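Side-chain contacts in crustacyanin-C1 subunit (PDB 1I4U), which binds the carotenoid astaxanthin, as one of the lipocalin subunits of the crustacyanin complexes that give the lobster carapace its blue colour: residues A[29-32]-A[33-37]; A[57-60]-A[61-64]; A[84-87]-A[88-92]. All blocks are in the same frame, centred on the assembly; numbering follows the deposited sequence.

Contact 1 of 3, residues A[29-32]-A[33-37]; sequences NSYA and GVWYQ
Trp35 reaches back four residues to Tyr31, and two separate features of its indole meet that residue. The indole N-H donates to the backbone oxygen: Trp35 NE1 lies 2.9 Å from Tyr31 O, with an N-H...O angle of 156°. The oxygen sits at the indole edge close to the ring plane, although the donor is tilted from the plane of the carbonyl. The same nitrogen also stands over the centre of one face of the phenol ring, 3.8 Å above its plane. The benzo part of the indole adds an apolar touch, Trp35 CZ2 to Tyr31 CD1 at 3.8 Å. The phenol ring and the five-membered ring of the indole are inclined at 41°, their centroids 4.7 Å apart, an oblique pair that is neither a parallel stack nor a T.

Torsions explain how one residue offers both surfaces. Tyr31 CG is anti to its backbone N (chi1 -165°), which leaves the phenol ring beside its own carbonyl carbon; the indole of Trp35 can then meet both ring and carbonyl oxygen. Behind this, Ala32 N donates to Asn29 O at 3.2 Å, in the last turn before the strand, while Gly33 turns the chain with a positive phi that favours glycine.

Gly33, Val34 and Trp35 form the Gly-X-Trp signature of lipocalins. Arg138 lies against the Trp35 ring in a cation-pi contact and also donates to the carbonyls of Ala32 and Val34. The contact therefore couples helix 28-31 to the start of strand 33-41, beside strand 52-58, with Leu118 of strand 115-123 and Ile107 of strand 102-110 packed against Tyr31.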
ATOM      1  N   ASN A  29     -14.900 -15.633 -12.598  1.00 20.69           N
ATOM      2  CA  ASN A  29     -15.350 -16.830 -11.882  1.00 21.43           C
ATOM      3  C   ASN A  29     -14.342 -17.924 -12.074  1.00 21.99           C
ATOM      4  O   ASN A  29     -14.109 -18.769 -11.212  1.00 23.65           O
ATOM      5  CB  ASN A  29     -16.714 -17.188 -12.432  1.00 24.25           C
ATOM      6  CG  ASN A  29     -17.859 -16.470 -11.730  1.00 31.22           C
ATOM      7  OD1 ASN A  29     -18.126 -16.736 -10.555  1.00 41.43           O
ATOM      8  ND2 ASN A  29     -18.560 -15.570 -12.431  1.00 46.72           N
ATOM      9  N   SER A  30     -13.697 -17.959 -13.246  1.00 20.42           N
ATOM     10  CA  SER A  30     -12.699 -18.998 -13.466  1.00 18.51           C
ATOM     11  C   SER A  30     -11.420 -18.773 -12.669  1.00 16.56           C
ATOM     12  O   SER A  30     -10.623 -19.713 -12.569  1.00 17.57           O
ATOM     13  CB  SER A  30     -12.382 -19.106 -14.960  1.00 21.51           C
ATOM     14  OG  SER A  30     -13.507 -19.608 -15.690  1.00 28.20           O
ATOM     15  N   TYR A  31     -11.201 -17.578 -12.180  1.00 16.53           N
ATOM     16  CA  TYR A  31     -10.047 -17.266 -11.342  1.00 15.91           C
ATOM     17  C   TYR A  31     -10.284 -17.559  -9.864  1.00 13.96           C
ATOM     18  O   TYR A  31      -9.361 -17.589  -9.057  1.00 14.85           O
ATOM     19  CB  TYR A  31      -9.640 -15.790 -11.541  1.00 16.33           C
ATOM     20  CG  TYR A  31      -8.267 -15.473 -11.003  1.00 14.88           C
ATOM     21  CD1 TYR A  31      -7.082 -15.883 -11.605  1.00 15.89           C
ATOM     22  CD2 TYR A  31      -8.177 -14.710  -9.833  1.00 16.09           C
ATOM     23  CE1 TYR A  31      -5.855 -15.569 -11.087  1.00 16.78           C
ATOM     24  CE2 TYR A  31      -6.917 -14.404  -9.333  1.00 17.37           C
ATOM     25  CZ  TYR A  31      -5.764 -14.825  -9.944  1.00 16.88           C
ATOM     26  OH  TYR A  31      -4.540 -14.507  -9.390  1.00 18.53           O
ATOM     27  N   ALA A  32     -11.550 -17.780  -9.534  1.00 15.72           N
ATOM     28  CA  ALA A  32     -11.906 -18.069  -8.126  1.00 15.27           C
ATOM     29  C   ALA A  32     -11.448 -19.486  -7.757  1.00 12.97           C
ATOM     30  O   ALA A  32     -10.919 -20.234  -8.560  1.00 14.76           O
ATOM     31  CB  ALA A  32     -13.362 -17.857  -7.892  1.00 18.63           C
ATOM     32  N   GLY A  33     -11.628 -19.822  -6.492  1.00 13.92           N
ATOM     33  CA  GLY A  33     -11.236 -21.109  -5.970  1.00 12.92           C
ATOM     34  C   GLY A  33      -9.877 -20.983  -5.269  1.00 12.06           C
ATOM     35  O   GLY A  33      -9.442 -19.905  -4.811  1.00 12.85           O
ATOM     36  N   VAL A  34      -9.202 -22.122  -5.194  1.00 12.27           N
ATOM     37  CA  VAL A  34      -7.984 -22.244  -4.386  1.00 11.41           C
ATOM     38  C   VAL A  34      -6.756 -22.160  -5.256  1.00 10.52           C
ATOM     39  O   VAL A  34      -6.643 -22.874  -6.255  1.00 12.15           O
ATOM     40  CB  VAL A  34      -8.028 -23.561  -3.586  1.00 12.60           C
ATOM     41  CG1 VAL A  34      -6.729 -23.741  -2.792  1.00 13.29           C
ATOM     42  CG2 VAL A  34      -9.235 -23.558  -2.663  1.00 15.39           C
ATOM     43  N   TRP A  35      -5.846 -21.277  -4.860  1.00 11.14           N
ATOM     44  CA  TRP A  35      -4.535 -21.141  -5.485  1.00 10.63           C
ATOM     45  C   TRP A  35      -3.429 -21.284  -4.431  1.00 11.55           C
ATOM     46  O   TRP A  35      -3.508 -20.646  -3.375  1.00 14.85           O
ATOM     47  CB  TRP A  35      -4.375 -19.772  -6.097  1.00 11.13           C
ATOM     48  CG  TRP A  35      -5.126 -19.438  -7.348  1.00 11.54           C
ATOM     49  CD1 TRP A  35      -6.268 -18.694  -7.404  1.00 12.82           C
ATOM     50  CD2 TRP A  35      -4.808 -19.791  -8.680  1.00 11.30           C
ATOM     51  NE1 TRP A  35      -6.675 -18.569  -8.714  1.00 14.47           N
ATOM     52  CE2 TRP A  35      -5.797 -19.237  -9.523  1.00 12.55           C
ATOM     53  CE3 TRP A  35      -3.770 -20.541  -9.237  1.00 11.45           C
ATOM     54  CZ2 TRP A  35      -5.799 -19.390 -10.922  1.00 12.85           C
ATOM     55  CZ3 TRP A  35      -3.747 -20.703 -10.595  1.00 11.52           C
ATOM     56  CH2 TRP A  35      -4.754 -20.140 -11.411  1.00 13.22           C
ATOM     57  N   TYR A  36      -2.427 -22.064  -4.705  1.00 10.13           N
ATOM     58  CA  TYR A  36      -1.283 -22.223  -3.829  1.00 10.28           C
ATOM     59  C   TYR A  36      -0.150 -21.344  -4.327  1.00 11.38           C
ATOM     60  O   TYR A  36       0.085 -21.208  -5.519  1.00 14.21           O
ATOM     61  CB  TYR A  36      -0.818 -23.691  -3.845  1.00 10.96           C
ATOM     62  CG  TYR A  36      -1.897 -24.647  -3.382  1.00 10.92           C
ATOM     63  CD1 TYR A  36      -2.809 -25.176  -4.268  1.00 11.84           C
ATOM     64  CD2 TYR A  36      -2.026 -25.007  -2.033  1.00 12.57           C
ATOM     65  CE1 TYR A  36      -3.805 -26.047  -3.852  1.00 13.14           C
ATOM     66  CE2 TYR A  36      -3.027 -25.856  -1.616  1.00 13.46           C
ATOM     67  CZ  TYR A  36      -3.929 -26.382  -2.533  1.00 14.20           C
ATOM     68  OH  TYR A  36      -4.908 -27.229  -2.124  1.00 19.32           O
ATOM     69  N   GLN A  37       0.593 -20.728  -3.413  1.00 11.48           N
ATOM     70  CA  GLN A  37       1.740 -19.914  -3.817  1.00 11.31           C
ATOM     71  C   GLN A  37       2.917 -20.832  -4.040  1.00 11.98           C
ATOM     72  O   GLN A  37       3.475 -21.356  -3.071  1.00 13.01           O
ATOM     73  CB  GLN A  37       2.060 -18.902  -2.725  1.00 11.04           C
ATOM     74  CG  GLN A  37       3.250 -17.975  -3.083  1.00 11.67           C
ATOM     75  CD  GLN A  37       3.510 -17.110  -1.876  1.00 11.01           C
ATOM     76  OE1 GLN A  37       2.919 -16.070  -1.578  1.00 13.09           O
ATOM     77  NE2 GLN A  37       4.345 -17.413  -0.941  1.00 13.27           N
TER

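Contact 2 of 3, residues A[57-60]-A[61-64]; sequences SFDG and KQFV
Asp59 folds its carboxylate back over the turn, where one oxygen receives two successive backbone N-H groups: OD1 is 2.9 Å from Lys61 N and also 2.9 Å from Gln62 N. The first bond, from residue i+2, makes this an Asx turn and arrives nearly along the C-O axis; the second comes on the syn side, 34° out of the carboxylate plane. A chi1 of 67° sets the group between the backbone N and carbonyl carbon, facing into the turn. Asp59 N donates in return to Gln62 O at 3.1 Å.

Beyond this, Ser57 and Val64 form an antiparallel hydrogen-bonded pair, its shorter bond running from Val64 N to Ser57 O at 2.8 Å. A water joins Ser57 OG to Val64 O. On the other face of the hairpin, Phe58 CD1 lies over the centre of the Phe63 ring, 3.7 Å above its plane, with the planes inclined at 47°; Arg28 of helix 28-31 touches both rings.

The link between strands 52-58 and 63-68 is thus polar at its bend and aromatic beneath. Two N-H donors would probably stabilise negative charge on Asp59, while Gln62 turns its OE1 to Lys82.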
ATOM      1  N   SER A  57     -13.251 -16.227  -3.372  1.00 13.36           N
ATOM      2  CA  SER A  57     -14.692 -16.273  -3.632  1.00 15.32           C
ATOM      3  C   SER A  57     -15.072 -15.024  -4.403  1.00 15.33           C
ATOM      4  O   SER A  57     -14.723 -13.911  -3.972  1.00 20.65           O
ATOM      5  CB  SER A  57     -15.443 -16.353  -2.298  1.00 20.20           C
ATOM      6  OG  SER A  57     -15.029 -17.543  -1.654  1.00 34.43           O
ATOM      7  N   PHE A  58     -15.740 -15.159  -5.515  1.00 15.78           N
ATOM      8  CA  PHE A  58     -16.095 -14.032  -6.339  1.00 16.15           C
ATOM      9  C   PHE A  58     -17.590 -13.744  -6.164  1.00 17.14           C
ATOM     10  O   PHE A  58     -18.385 -14.633  -6.350  1.00 20.07           O
ATOM     11  CB  PHE A  58     -15.783 -14.307  -7.809  1.00 17.82           C
ATOM     12  CG  PHE A  58     -16.092 -13.139  -8.722  1.00 20.05           C
ATOM     13  CD1 PHE A  58     -15.375 -11.967  -8.553  1.00 18.91           C
ATOM     14  CD2 PHE A  58     -17.076 -13.234  -9.699  1.00 23.76           C
ATOM     15  CE1 PHE A  58     -15.653 -10.880  -9.372  1.00 23.21           C
ATOM     16  CE2 PHE A  58     -17.376 -12.162 -10.516  1.00 28.29           C
ATOM     17  CZ  PHE A  58     -16.660 -10.980 -10.322  1.00 25.04           C
ATOM     18  N   ASP A  59     -17.909 -12.516  -5.803  1.00 22.33           N
ATOM     19  CA  ASP A  59     -19.265 -12.169  -5.446  1.00 28.63           C
ATOM     20  C   ASP A  59     -19.923 -11.351  -6.560  1.00 30.08           C
ATOM     21  O   ASP A  59     -20.980 -10.770  -6.305  1.00 36.78           O
ATOM     22  CB  ASP A  59     -19.291 -11.424  -4.103  1.00 32.81           C
ATOM     23  CG  ASP A  59     -18.656 -10.059  -4.106  1.00 33.68           C
ATOM     24  OD1 ASP A  59     -18.396  -9.487  -5.194  1.00 28.75           O
ATOM     25  OD2 ASP A  59     -18.417  -9.501  -2.991  1.00 37.30           O
ATOM     26  N   GLY A  60     -19.263 -11.294  -7.711  1.00 27.67           N
ATOM     27  CA  GLY A  60     -19.730 -10.556  -8.859  1.00 29.51           C
ATOM     28  C   GLY A  60     -19.104  -9.189  -9.014  1.00 28.53           C
ATOM     29  O   GLY A  60     -19.160  -8.600 -10.091  1.00 36.76           O
ATOM     30  N   LYS A  61     -18.512  -8.644  -7.958  1.00 28.18           N
ATOM     31  CA  LYS A  61     -17.833  -7.352  -7.998  1.00 29.44           C
ATOM     32  C   LYS A  61     -16.433  -7.349  -7.413  1.00 25.80           C
ATOM     33  O   LYS A  61     -15.638  -6.468  -7.734  1.00 28.07           O
ATOM     34  CB  LYS A  61     -18.602  -6.299  -7.198  1.00 37.24           C
ATOM     35  CG  LYS A  61     -20.006  -6.016  -7.676  1.00 45.17           C
ATOM     36  CD  LYS A  61     -20.178  -6.073  -9.189  1.00 54.03           C
ATOM     37  CE  LYS A  61     -21.280  -5.125  -9.638  1.00 56.30           C
ATOM     38  NZ  LYS A  61     -21.220  -4.880 -11.120  1.00 68.16           N
ATOM     39  N   GLN A  62     -16.098  -8.332  -6.566  1.00 21.40           N
ATOM     40  CA  GLN A  62     -14.736  -8.445  -6.090  1.00 19.74           C
ATOM     41  C   GLN A  62     -14.553  -9.883  -5.618  1.00 16.23           C
ATOM     42  O   GLN A  62     -15.508 -10.650  -5.553  1.00 18.05           O
ATOM     43  CB  GLN A  62     -14.514  -7.508  -4.900  1.00 22.89           C
ATOM     44  CG  GLN A  62     -15.168  -8.066  -3.655  1.00 28.80           C
ATOM     45  CD  GLN A  62     -14.996  -7.174  -2.453  1.00 33.13           C
ATOM     46  OE1 GLN A  62     -15.427  -7.566  -1.380  1.00 43.00           O
ATOM     47  NE2 GLN A  62     -14.350  -6.032  -2.604  1.00 47.98           N
ATOM     48  N   PHE A  63     -13.334 -10.175  -5.257  1.00 16.93           N
ATOM     49  CA  PHE A  63     -12.968 -11.419  -4.601  1.00 15.18           C
ATOM     50  C   PHE A  63     -12.745 -11.180  -3.140  1.00 14.68           C
ATOM     51  O   PHE A  63     -12.039 -10.255  -2.742  1.00 16.42           O
ATOM     52  CB  PHE A  63     -11.704 -12.020  -5.200  1.00 15.27           C
ATOM     53  CG  PHE A  63     -11.714 -12.340  -6.668  1.00 15.25           C
ATOM     54  CD1 PHE A  63     -11.316 -11.383  -7.567  1.00 18.47           C
ATOM     55  CD2 PHE A  63     -12.093 -13.584  -7.140  1.00 15.03           C
ATOM     56  CE1 PHE A  63     -11.298 -11.656  -8.933  1.00 18.02           C
ATOM     57  CE2 PHE A  63     -12.064 -13.878  -8.495  1.00 15.68           C
ATOM     58  CZ  PHE A  63     -11.630 -12.926  -9.399  1.00 16.56           C
ATOM     59  N   VAL A  64     -13.326 -12.062  -2.338  1.00 12.88           N
ATOM     60  CA  VAL A  64     -13.034 -12.221  -0.950  1.00 13.70           C
ATOM     61  C   VAL A  64     -12.022 -13.348  -0.796  1.00 12.29           C
ATOM     62  O   VAL A  64     -12.135 -14.400  -1.432  1.00 15.56           O
ATOM     63  CB  VAL A  64     -14.320 -12.574  -0.171  1.00 18.06           C
ATOM     64  CG1 VAL A  64     -14.042 -12.899   1.269  1.00 24.21           C
ATOM     65  CG2 VAL A  64     -15.281 -11.381  -0.369  1.00 24.30           C
TER
HETATM   66  O   HOH W   1     -12.933 -16.909   0.319  1.00 24.39           O

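Contact 3 of 3, residues A[84-87]-A[88-92]; sequences YPNP and FGEPH
Asn86 and Phe88 meet through an amide oxygen that is approached from above its plane: Phe88 N donates to Asn86 OD1 at 2.8 Å, yet lies 49° out of the carbonyl plane. This is an Asx turn superimposed on a type I beta turn, Asn86 to Gly89, which Gly89 N closes onto Asn86 O at 3.0 Å. Asn86 OD1 also takes a second, weak bond from Glu90 N at 3.3 Å. A chi1 of 169° swings the Asn86 amide away from its own N and into the loop, where its oxygen also meets the edge of the Phe88 ring.

The Glu90 carboxylate lies across this amide, the two planes stacked within 13° of each other. Its OE1 accepts from His92 NE2, and its OE2 accepts from the backbone N of Asn99 of the second subunit, so this side chain ties the loop's interior to the dimer interface. Phe88 packs on Tyr97 of that subunit.

At the base of the loop, which connects strands 76-85 and 93-97 of the lipocalin barrel, Asn86 N donates to His92 O at 2.9 Å. A water bridges Asn86 O and Glu90 O, donating to both. A sulfate, probably from the crystallisation liquor, lies about 4 Å from the His92 side chain. Over one face of that imidazole sits Asn86 CB, a CH-pi contact 4.2 Å from the ring centroid.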
ATOM      1  N   TYR A  84     -10.157  -6.158  -5.663  1.00 14.35           N
ATOM      2  CA  TYR A  84     -11.245  -5.358  -6.236  1.00 15.12           C
ATOM      3  C   TYR A  84     -10.672  -4.440  -7.290  1.00 14.50           C
ATOM      4  O   TYR A  84      -9.462  -4.135  -7.269  1.00 14.28           O
ATOM      5  CB  TYR A  84     -11.973  -4.573  -5.171  1.00 15.38           C
ATOM      6  CG  TYR A  84     -11.166  -3.841  -4.144  1.00 13.27           C
ATOM      7  CD1 TYR A  84     -10.575  -2.610  -4.430  1.00 13.86           C
ATOM      8  CD2 TYR A  84     -10.954  -4.369  -2.870  1.00 12.87           C
ATOM      9  CE1 TYR A  84      -9.838  -1.958  -3.484  1.00 13.38           C
ATOM     10  CE2 TYR A  84     -10.210  -3.693  -1.938  1.00 13.41           C
ATOM     11  CZ  TYR A  84      -9.639  -2.483  -2.218  1.00 12.01           C
ATOM     12  OH  TYR A  84      -8.881  -1.764  -1.323  1.00 12.72           O
ATOM     13  N   PRO A  85     -11.441  -3.915  -8.218  1.00 15.79           N
ATOM     14  CA  PRO A  85     -10.844  -3.020  -9.227  1.00 16.76           C
ATOM     15  C   PRO A  85     -10.219  -1.774  -8.587  1.00 14.00           C
ATOM     16  O   PRO A  85     -10.686  -1.209  -7.599  1.00 15.79           O
ATOM     17  CB  PRO A  85     -12.060  -2.648 -10.100  1.00 20.62           C
ATOM     18  CG  PRO A  85     -12.962  -3.829  -9.931  1.00 20.59           C
ATOM     19  CD  PRO A  85     -12.894  -4.110  -8.428  1.00 19.61           C
ATOM     20  N   ASN A  86      -9.122  -1.345  -9.184  1.00 14.18           N
ATOM     21  CA  ASN A  86      -8.445  -0.142  -8.707  1.00 14.85           C
ATOM     22  C   ASN A  86      -9.429   1.020  -8.604  1.00 14.49           C
ATOM     23  O   ASN A  86     -10.236   1.235  -9.517  1.00 17.54           O
ATOM     24  CB  ASN A  86      -7.304   0.238  -9.630  1.00 15.24           C
ATOM     25  CG  ASN A  86      -6.798   1.616  -9.282  1.00 15.42           C
ATOM     26  OD1 ASN A  86      -7.323   2.623  -9.785  1.00 17.86           O
ATOM     27  ND2 ASN A  86      -5.808   1.709  -8.429  1.00 15.29           N
ATOM     28  N   PRO A  87      -9.513   1.704  -7.465  1.00 15.65           N
ATOM     29  CA  PRO A  87     -10.564   2.720  -7.293  1.00 16.08           C
ATOM     30  C   PRO A  87     -10.529   3.944  -8.203  1.00 16.40           C
ATOM     31  O   PRO A  87     -11.527   4.702  -8.276  1.00 20.23           O
ATOM     32  CB  PRO A  87     -10.424   3.150  -5.827  1.00 17.59           C
ATOM     33  CG  PRO A  87      -9.808   1.968  -5.150  1.00 17.85           C
ATOM     34  CD  PRO A  87      -8.807   1.474  -6.170  1.00 15.27           C
ATOM     35  N   PHE A  88      -9.463   4.175  -8.930  1.00 16.46           N
ATOM     36  CA  PHE A  88      -9.402   5.276  -9.881  1.00 17.60           C
ATOM     37  C   PHE A  88      -9.764   4.841 -11.284  1.00 19.20           C
ATOM     38  O   PHE A  88      -9.654   5.618 -12.240  1.00 21.43           O
ATOM     39  CB  PHE A  88      -7.993   5.825  -9.894  1.00 15.78           C
ATOM     40  CG  PHE A  88      -7.594   6.485  -8.594  1.00 15.17           C
ATOM     41  CD1 PHE A  88      -7.897   7.800  -8.348  1.00 16.25           C
ATOM     42  CD2 PHE A  88      -6.889   5.787  -7.626  1.00 14.97           C
ATOM     43  CE1 PHE A  88      -7.501   8.365  -7.154  1.00 18.33           C
ATOM     44  CE2 PHE A  88      -6.535   6.328  -6.420  1.00 14.83           C
ATOM     45  CZ  PHE A  88      -6.836   7.668  -6.160  1.00 15.59           C
ATOM     46  N   GLY A  89     -10.176   3.584 -11.442  1.00 20.80           N
ATOM     47  CA  GLY A  89     -10.535   3.073 -12.766  1.00 21.87           C
ATOM     48  C   GLY A  89      -9.345   2.597 -13.574  1.00 23.15           C
ATOM     49  O   GLY A  89      -9.476   2.326 -14.769  1.00 25.40           O
ATOM     50  N   GLU A  90      -8.165   2.457 -12.982  1.00 19.95           N
ATOM     51  CA  GLU A  90      -6.990   1.912 -13.664  1.00 21.43           C
ATOM     52  C   GLU A  90      -7.261   0.441 -13.955  1.00 20.34           C
ATOM     53  O   GLU A  90      -7.987  -0.259 -13.238  1.00 20.65           O
ATOM     54  CB  GLU A  90      -5.723   2.090 -12.815  1.00 19.26           C
ATOM     55  CG  GLU A  90      -5.354   3.560 -12.591  1.00 20.04           C
ATOM     56  CD  GLU A  90      -4.317   3.798 -11.515  1.00 25.05           C
ATOM     57  OE1 GLU A  90      -3.591   2.916 -11.046  1.00 35.44           O
ATOM     58  OE2 GLU A  90      -4.156   4.977 -11.091  1.00 35.30           O
ATOM     59  N   PRO A  91      -6.719  -0.051 -15.063  1.00 19.97           N
ATOM     60  CA  PRO A  91      -6.875  -1.411 -15.535  1.00 19.23           C
ATOM     61  C   PRO A  91      -6.092  -2.465 -14.786  1.00 20.79           C
ATOM     62  O   PRO A  91      -5.387  -3.280 -15.378  1.00 20.73           O
ATOM     63  CB  PRO A  91      -6.410  -1.307 -16.997  1.00 22.18           C
ATOM     64  CG  PRO A  91      -5.398  -0.228 -16.960  1.00 21.96           C
ATOM     65  CD  PRO A  91      -5.972   0.781 -16.001  1.00 22.77           C
ATOM     66  N   HIS A  92      -6.269  -2.438 -13.472  1.00 17.49           N
ATOM     67  CA  HIS A  92      -5.743  -3.513 -12.650  1.00 17.87           C
ATOM     68  C   HIS A  92      -6.532  -3.593 -11.364  1.00 18.93           C
ATOM     69  O   HIS A  92      -7.310  -2.702 -11.051  1.00 16.70           O
ATOM     70  CB  HIS A  92      -4.278  -3.289 -12.424  1.00 19.34           C
ATOM     71  CG  HIS A  92      -3.894  -2.061 -11.706  1.00 17.07           C
ATOM     72  ND1 HIS A  92      -3.863  -1.772 -10.390  1.00 21.04           N
ATOM     73  CD2 HIS A  92      -3.463  -0.914 -12.259  1.00 16.12           C
ATOM     74  CE1 HIS A  92      -3.434  -0.511 -10.192  1.00 19.14           C
ATOM     75  NE2 HIS A  92      -3.177   0.032 -11.333  1.00 21.60           N
TER
HETATM   76  O   HOH W   2     -10.460  -0.259 -11.984  1.00 18.10           O

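Each contact lies at the end of a strand of one antiparallel barrel. Contacts 1 and 3 are partly buried; contact 2 is a surface contact. The centre of contact 1 is about 11 Å from the centre of the chain, and it relies on large rings and an indole N-H. Those of contacts 2 and 3 are about 17 Å out, where side-chain oxygens of Asp59 and Asn86 collect backbone N-H groups in turns. Contact 2 still sends an aromatic layer inward: Phe63 CZ packs 3.9 Å from Tyr31 CD2 of contact 1. Contact 3 touches contact 2 through neighbouring strands 63-68 and 76-85, but not contact 1; among the three, it alone meets the second subunit.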